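Local structure of putative Ribokinase II (3IQ0) at residues Gly199-Leu204 and Ala215-Glu220; Val225-Gly230 and Ser235-Asn240. The protein binds ATP and magnesium and, as a pfkB-family carbohydrate kinase, probably transfers the terminal phosphate of ATP to a sugar, perhaps ribose. One frame throughout, in Å; residues are numbered along the deposited sequence.

Interaction 1: Gly199-Leu204 and Ala215-Glu220; sequences GEVLLL and AGFLEE
With CG set opposite its carbonyl carbon (chi1 -61°), Phe217 reaches out from helix 210-220 toward the turn of 199-204, where Val201, its CG1 anti to the backbone N (chi1 173°), turns that methyl to the CE1 side of the ring. The phenyl group meets the loop with its far edge. Its leading atom CZ lies 3.4 Å from Val201 O, which sits at the ring edge and in the ring plane, so the carbonyl oxygen faces the slightly positive C-H rim and not the pi cloud. Leu204 O is also at the edge, more loosely, 4.1 Å from Phe217 CE2. Apolar contact between the side chains is slight: Val201 CG1 approaches Phe217 CE1 at 4.5 Å. No hydrogen bond links the two segments; what joins them is one buried aromatic ring set against the backbone of a turn whose residues 201-203 have helical torsions. This is buried packing between a loop and a helix of the pfkB-type kinase fold. Tyr194 meets the phenyl ring edge-to-face, while Leu188 of helix 178-189 touches both Phe217 and Leu204. On the sheet side, strand 224-228 supplies Val225 to Phe217 and Val227 to Val201, which places the contact between that strand and helix 178-189.

Interaction 2: Val225-Gly230 and Ser235-Asn240; sequences VIVKRG and SYYSAN. With ATP (adenosine-5'-triphosphate), chain G.
Val227 and Tyr237 meet through CG2 of the valine, which lies 3.9 Å from Tyr237 CE2 at the edge of the phenol ring. Beside them Val225 and Tyr237 face each other through their CB atoms, and on the opposite face of the sheet Ile226 CG1 packs 4.0 Å from Tyr236 CD1. Val225 with Tyr237 and Val227 with Ser235 are hydrogen-bonded antiparallel pairs, whereas Ile226 with Tyr236 is a non-hydrogen-bonded one. The strands thus form a beta hairpin near one end of the large, mainly parallel sheet of this ribokinase-like fold, where the strand order passes from parallel to antiparallel. Beyond the valines, Arg229 extends from CG to NE, and Val227 CG1 lies against one face of its guanidinium, 3.6 Å from the plane and displaced toward the rim. Ser235 OG lies at the guanidinium edge, accepting a bond from Arg229 NE of 2.8 Å (159° at the hydrogen) and a weak one from NH2. Arg229 NH2 also makes a weak bond to Tyr237 OH, the two flat groups standing 82° apart; Glu198 forms a salt bridge with NH1. At the nucleotide, Lys228, bent at chi3 (-70°), brings NZ within 3.0 Å of ATP O2B while also pairing with Asp167. Gly230 N makes a weak bond of 3.1 Å to ATP O2A.

How the interactions relate
Both contacts are buried and draw on the same region of the fold, yet they differ in chemistry. Interaction 1 ties a loop to helix 210-220 without any hydrogen bond, through a ring edge set against backbone carbonyls, whereas interaction 2 zips neighbouring strands with backbone hydrogen bonds and adds a polar edge around the Arg229 side chain. Helix 210-220 leads into strand 224-228, and the contacts, centred about 11 Å apart, touch: Leu218 CD1 lies 3.8 Å from Ser238 C, and Leu218 CD2 lies 3.9 Å from Val225 CG2. The hairpin face bearing Val225, Val227 and Tyr237 packs against the elements of interaction 1; on the other, Ile226 meets helix 258-271. Separately, residues 228-230 contact ATP.

Interaction 1: Gly199-Leu204 and Ala215-Glu220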
# COMPACT_ATOMS: atom_id res chain seq x y z
N GLY B 199 -25.99 -10.44 10.45
CA GLY B 199 -25.00 -10.49 11.51
C GLY B 199 -24.58 -9.16 12.10
O GLY B 199 -23.70 -9.13 12.97
N GLU B 200 -25.19 -8.07 11.65
CA GLU B 200 -24.85 -6.74 12.15
C GLU B 200 -26.04 -6.08 12.84
O GLU B 200 -25.92 -4.99 13.38
CB GLU B 200 -24.38 -5.84 11.00
CG GLU B 200 -23.31 -6.44 10.11
CD GLU B 200 -22.98 -5.55 8.91
OE1 GLU B 200 -23.93 -5.00 8.30
OE2 GLU B 200 -21.78 -5.42 8.58
N VAL B 201 -27.20 -6.74 12.82
CA VAL B 201 -28.42 -6.20 13.42
C VAL B 201 -28.33 -5.82 14.90
O VAL B 201 -28.85 -4.79 15.31
CB VAL B 201 -29.60 -7.18 13.25
CG1 VAL B 201 -30.80 -6.69 14.03
CG2 VAL B 201 -29.95 -7.31 11.78
N LEU B 202 -27.68 -6.66 15.69
CA LEU B 202 -27.57 -6.41 17.13
C LEU B 202 -26.39 -5.52 17.52
O LEU B 202 -26.36 -4.99 18.63
CB LEU B 202 -27.49 -7.74 17.88
CG LEU B 202 -28.61 -8.75 17.60
CD1 LEU B 202 -28.26 -10.08 18.25
CD2 LEU B 202 -29.94 -8.23 18.13
N LEU B 203 -25.43 -5.36 16.62
CA LEU B 203 -24.24 -4.56 16.92
C LEU B 203 -24.51 -3.23 17.61
O LEU B 203 -24.05 -3.00 18.72
CB LEU B 203 -23.43 -4.32 15.64
CG LEU B 203 -22.99 -5.56 14.85
CD1 LEU B 203 -22.05 -5.14 13.73
CD2 LEU B 203 -22.30 -6.57 15.75
N LEU B 204 -25.25 -2.34 16.95
CA LEU B 204 -25.54 -1.03 17.50
C LEU B 204 -26.82 -1.01 18.33
O LEU B 204 -27.37 0.06 18.60
CB LEU B 204 -25.67 -0.00 16.37
CG LEU B 204 -24.46 0.14 15.44
CD1 LEU B 204 -24.76 1.14 14.33
CD2 LEU B 204 -23.25 0.59 16.25
N ALA B 215 -37.26 -3.32 16.46
CA ALA B 215 -38.38 -2.56 17.00
C ALA B 215 -37.83 -1.33 17.71
O ALA B 215 -38.51 -0.30 17.82
CB ALA B 215 -39.18 -3.41 17.97
N GLY B 216 -36.59 -1.43 18.17
CA GLY B 216 -35.96 -0.31 18.85
C GLY B 216 -35.51 0.78 17.90
O GLY B 216 -35.68 1.96 18.19
N PHE B 217 -34.94 0.38 16.77
CA PHE B 217 -34.48 1.34 15.76
C PHE B 217 -35.65 2.18 15.28
O PHE B 217 -35.54 3.39 15.12
CB PHE B 217 -33.87 0.60 14.57
CG PHE B 217 -32.68 -0.26 14.91
CD1 PHE B 217 -32.54 -1.52 14.33
CD2 PHE B 217 -31.70 0.20 15.78
CE1 PHE B 217 -31.42 -2.30 14.62
CE2 PHE B 217 -30.58 -0.58 16.07
CZ PHE B 217 -30.45 -1.84 15.49
N LEU B 218 -36.77 1.52 15.03
CA LEU B 218 -37.97 2.19 14.56
C LEU B 218 -38.52 3.14 15.63
O LEU B 218 -38.97 4.24 15.33
CB LEU B 218 -39.04 1.17 14.17
CG LEU B 218 -38.68 0.22 13.01
CD1 LEU B 218 -39.78 -0.82 12.83
CD2 LEU B 218 -38.48 1.02 11.73
N GLU B 219 -38.49 2.70 16.89
CA GLU B 219 -38.98 3.56 17.96
C GLU B 219 -38.11 4.80 18.06
O GLU B 219 -38.60 5.91 18.26
CB GLU B 219 -38.98 2.81 19.30
CG GLU B 219 -38.70 3.71 20.51
CD GLU B 219 -39.49 3.33 21.74
OE1 GLU B 219 -39.56 2.13 22.06
OE2 GLU B 219 -40.06 4.24 22.39
N GLU B 220 -36.80 4.60 17.92
CA GLU B 220 -35.85 5.70 18.01
C GLU B 220 -36.01 6.74 16.90
O GLU B 220 -35.69 7.91 17.10
CB GLU B 220 -34.43 5.16 18.03
CG GLU B 220 -33.35 6.22 18.07
CD GLU B 220 -33.12 6.88 16.72
OE1 GLU B 220 -32.78 6.16 15.75
OE2 GLU B 220 -33.29 8.11 16.63

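Interaction 2: Val225-Gly230 and Ser235-Asn240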
# COMPACT_ATOMS: atom_id res chain seq x y z
N VAL B 225 -35.99 -0.31 8.04
CA VAL B 225 -34.87 -1.18 8.37
C VAL B 225 -34.89 -2.31 7.36
O VAL B 225 -35.84 -3.10 7.32
CB VAL B 225 -35.01 -1.77 9.79
CG1 VAL B 225 -33.85 -2.72 10.08
CG2 VAL B 225 -35.05 -0.64 10.80
N ILE B 226 -33.88 -2.36 6.50
CA ILE B 226 -33.79 -3.41 5.50
C ILE B 226 -32.69 -4.38 5.92
O ILE B 226 -31.51 -4.02 5.91
CB ILE B 226 -33.46 -2.85 4.09
CG1 ILE B 226 -34.62 -2.00 3.57
CG2 ILE B 226 -33.23 -3.99 3.12
CD1 ILE B 226 -34.71 -0.62 4.17
N VAL B 227 -33.08 -5.60 6.28
CA VAL B 227 -32.10 -6.59 6.71
C VAL B 227 -31.71 -7.56 5.62
O VAL B 227 -32.55 -8.24 5.03
CB VAL B 227 -32.62 -7.40 7.92
CG1 VAL B 227 -31.65 -8.52 8.25
CG2 VAL B 227 -32.78 -6.48 9.12
N LYS B 228 -30.41 -7.60 5.34
CA LYS B 228 -29.84 -8.48 4.33
C LYS B 228 -29.50 -9.80 5.01
O LYS B 228 -28.87 -9.82 6.06
CB LYS B 228 -28.59 -7.83 3.75
CG LYS B 228 -28.89 -6.59 2.92
CD LYS B 228 -27.68 -5.68 2.79
CE LYS B 228 -27.36 -5.02 4.12
NZ LYS B 228 -26.17 -4.14 4.02
N ARG B 229 -29.93 -10.91 4.40
CA ARG B 229 -29.69 -12.22 4.99
C ARG B 229 -28.86 -13.17 4.14
O ARG B 229 -29.14 -14.36 4.08
CB ARG B 229 -31.04 -12.89 5.32
CG ARG B 229 -31.95 -12.06 6.20
CD ARG B 229 -33.28 -12.76 6.45
NE ARG B 229 -34.18 -11.97 7.28
CZ ARG B 229 -33.90 -11.59 8.53
NH1 ARG B 229 -32.76 -11.94 9.10
NH2 ARG B 229 -34.78 -10.86 9.20
N GLY B 230 -27.83 -12.64 3.48
CA GLY B 230 -26.98 -13.46 2.65
C GLY B 230 -27.73 -14.33 1.66
O GLY B 230 -28.48 -13.83 0.83
N SER B 235 -35.19 -8.97 4.47
CA SER B 235 -36.44 -8.57 5.09
C SER B 235 -36.58 -7.06 5.18
O SER B 235 -35.59 -6.33 5.29
CB SER B 235 -36.54 -9.17 6.50
OG SER B 235 -36.46 -10.59 6.46
N TYR B 236 -37.82 -6.58 5.12
CA TYR B 236 -38.12 -5.16 5.21
C TYR B 236 -38.95 -4.94 6.46
O TYR B 236 -39.85 -5.73 6.76
CB TYR B 236 -38.93 -4.71 3.99
CG TYR B 236 -39.39 -3.26 4.05
CD1 TYR B 236 -38.60 -2.23 3.55
CD2 TYR B 236 -40.62 -2.93 4.62
CE1 TYR B 236 -39.02 -0.90 3.61
CE2 TYR B 236 -41.05 -1.61 4.68
CZ TYR B 236 -40.25 -0.60 4.18
OH TYR B 236 -40.68 0.70 4.23
N TYR B 237 -38.66 -3.87 7.19
CA TYR B 237 -39.38 -3.55 8.41
C TYR B 237 -39.69 -2.06 8.54
O TYR B 237 -38.80 -1.23 8.42
CB TYR B 237 -38.57 -3.97 9.64
CG TYR B 237 -38.21 -5.43 9.69
CD1 TYR B 237 -39.16 -6.39 10.04
CD2 TYR B 237 -36.91 -5.86 9.41
CE1 TYR B 237 -38.82 -7.75 10.10
CE2 TYR B 237 -36.57 -7.20 9.46
CZ TYR B 237 -37.52 -8.14 9.81
OH TYR B 237 -37.17 -9.47 9.86
N SER B 238 -40.96 -1.75 8.79
CA SER B 238 -41.39 -0.37 8.99
C SER B 238 -42.44 -0.42 10.09
O SER B 238 -42.93 -1.49 10.43
CB SER B 238 -41.99 0.22 7.71
OG SER B 238 -43.20 -0.44 7.36
N ALA B 239 -42.78 0.73 10.66
CA ALA B 239 -43.77 0.76 11.72
C ALA B 239 -45.11 0.22 11.22
O ALA B 239 -45.89 -0.35 11.98
CB ALA B 239 -43.95 2.18 12.24
N ASN B 240 -45.37 0.39 9.93
CA ASN B 240 -46.63 -0.03 9.34
C ASN B 240 -46.65 -1.43 8.73
O ASN B 240 -47.68 -2.11 8.78
CB ASN B 240 -47.05 0.99 8.29
CG ASN B 240 -47.03 2.40 8.83
OD1 ASN B 240 -46.36 3.27 8.29
ND2 ASN B 240 -47.77 2.63 9.92
PG ATP G . -21.19 -6.61 3.23
O1G ATP G . -20.32 -7.01 2.06
O2G ATP G . -20.39 -6.50 4.50
O3G ATP G . -21.88 -5.28 2.95
PB ATP G . -23.83 -7.84 3.73
O1B ATP G . -24.06 -8.86 4.80
O2B ATP G . -24.26 -6.43 3.92
O3B ATP G . -22.26 -7.80 3.37
PA ATP G . -24.83 -9.97 2.11
O1A ATP G . -23.57 -10.73 1.78
O2A ATP G . -25.72 -10.43 3.20
O3A ATP G . -24.45 -8.41 2.40
O5' ATP G . -25.95 -9.35 0.84
C5' ATP G . -26.49 -8.64 -0.18
C4' ATP G . -27.86 -9.21 -0.44
O4' ATP G . -27.40 -9.92 -1.60
C3' ATP G . -28.44 -10.41 0.39
O3' ATP G . -29.34 -10.04 1.43
C2' ATP G . -29.02 -11.25 -0.66
O2' ATP G . -30.33 -10.80 -1.02
C1' ATP G . -28.03 -11.17 -1.79
N9 ATP G . -27.00 -12.29 -1.70
C8 ATP G . -25.75 -12.29 -1.10
N7 ATP G . -25.13 -13.48 -1.23
C5 ATP G . -25.95 -14.27 -1.93
C6 ATP G . -25.94 -15.68 -2.43
N6 ATP G . -24.88 -16.45 -2.21
N1 ATP G . -27.06 -16.16 -3.15
C2 ATP G . -28.20 -15.39 -3.42
N3 ATP G . -28.26 -14.07 -2.97
C4 ATP G . -27.20 -13.49 -2.23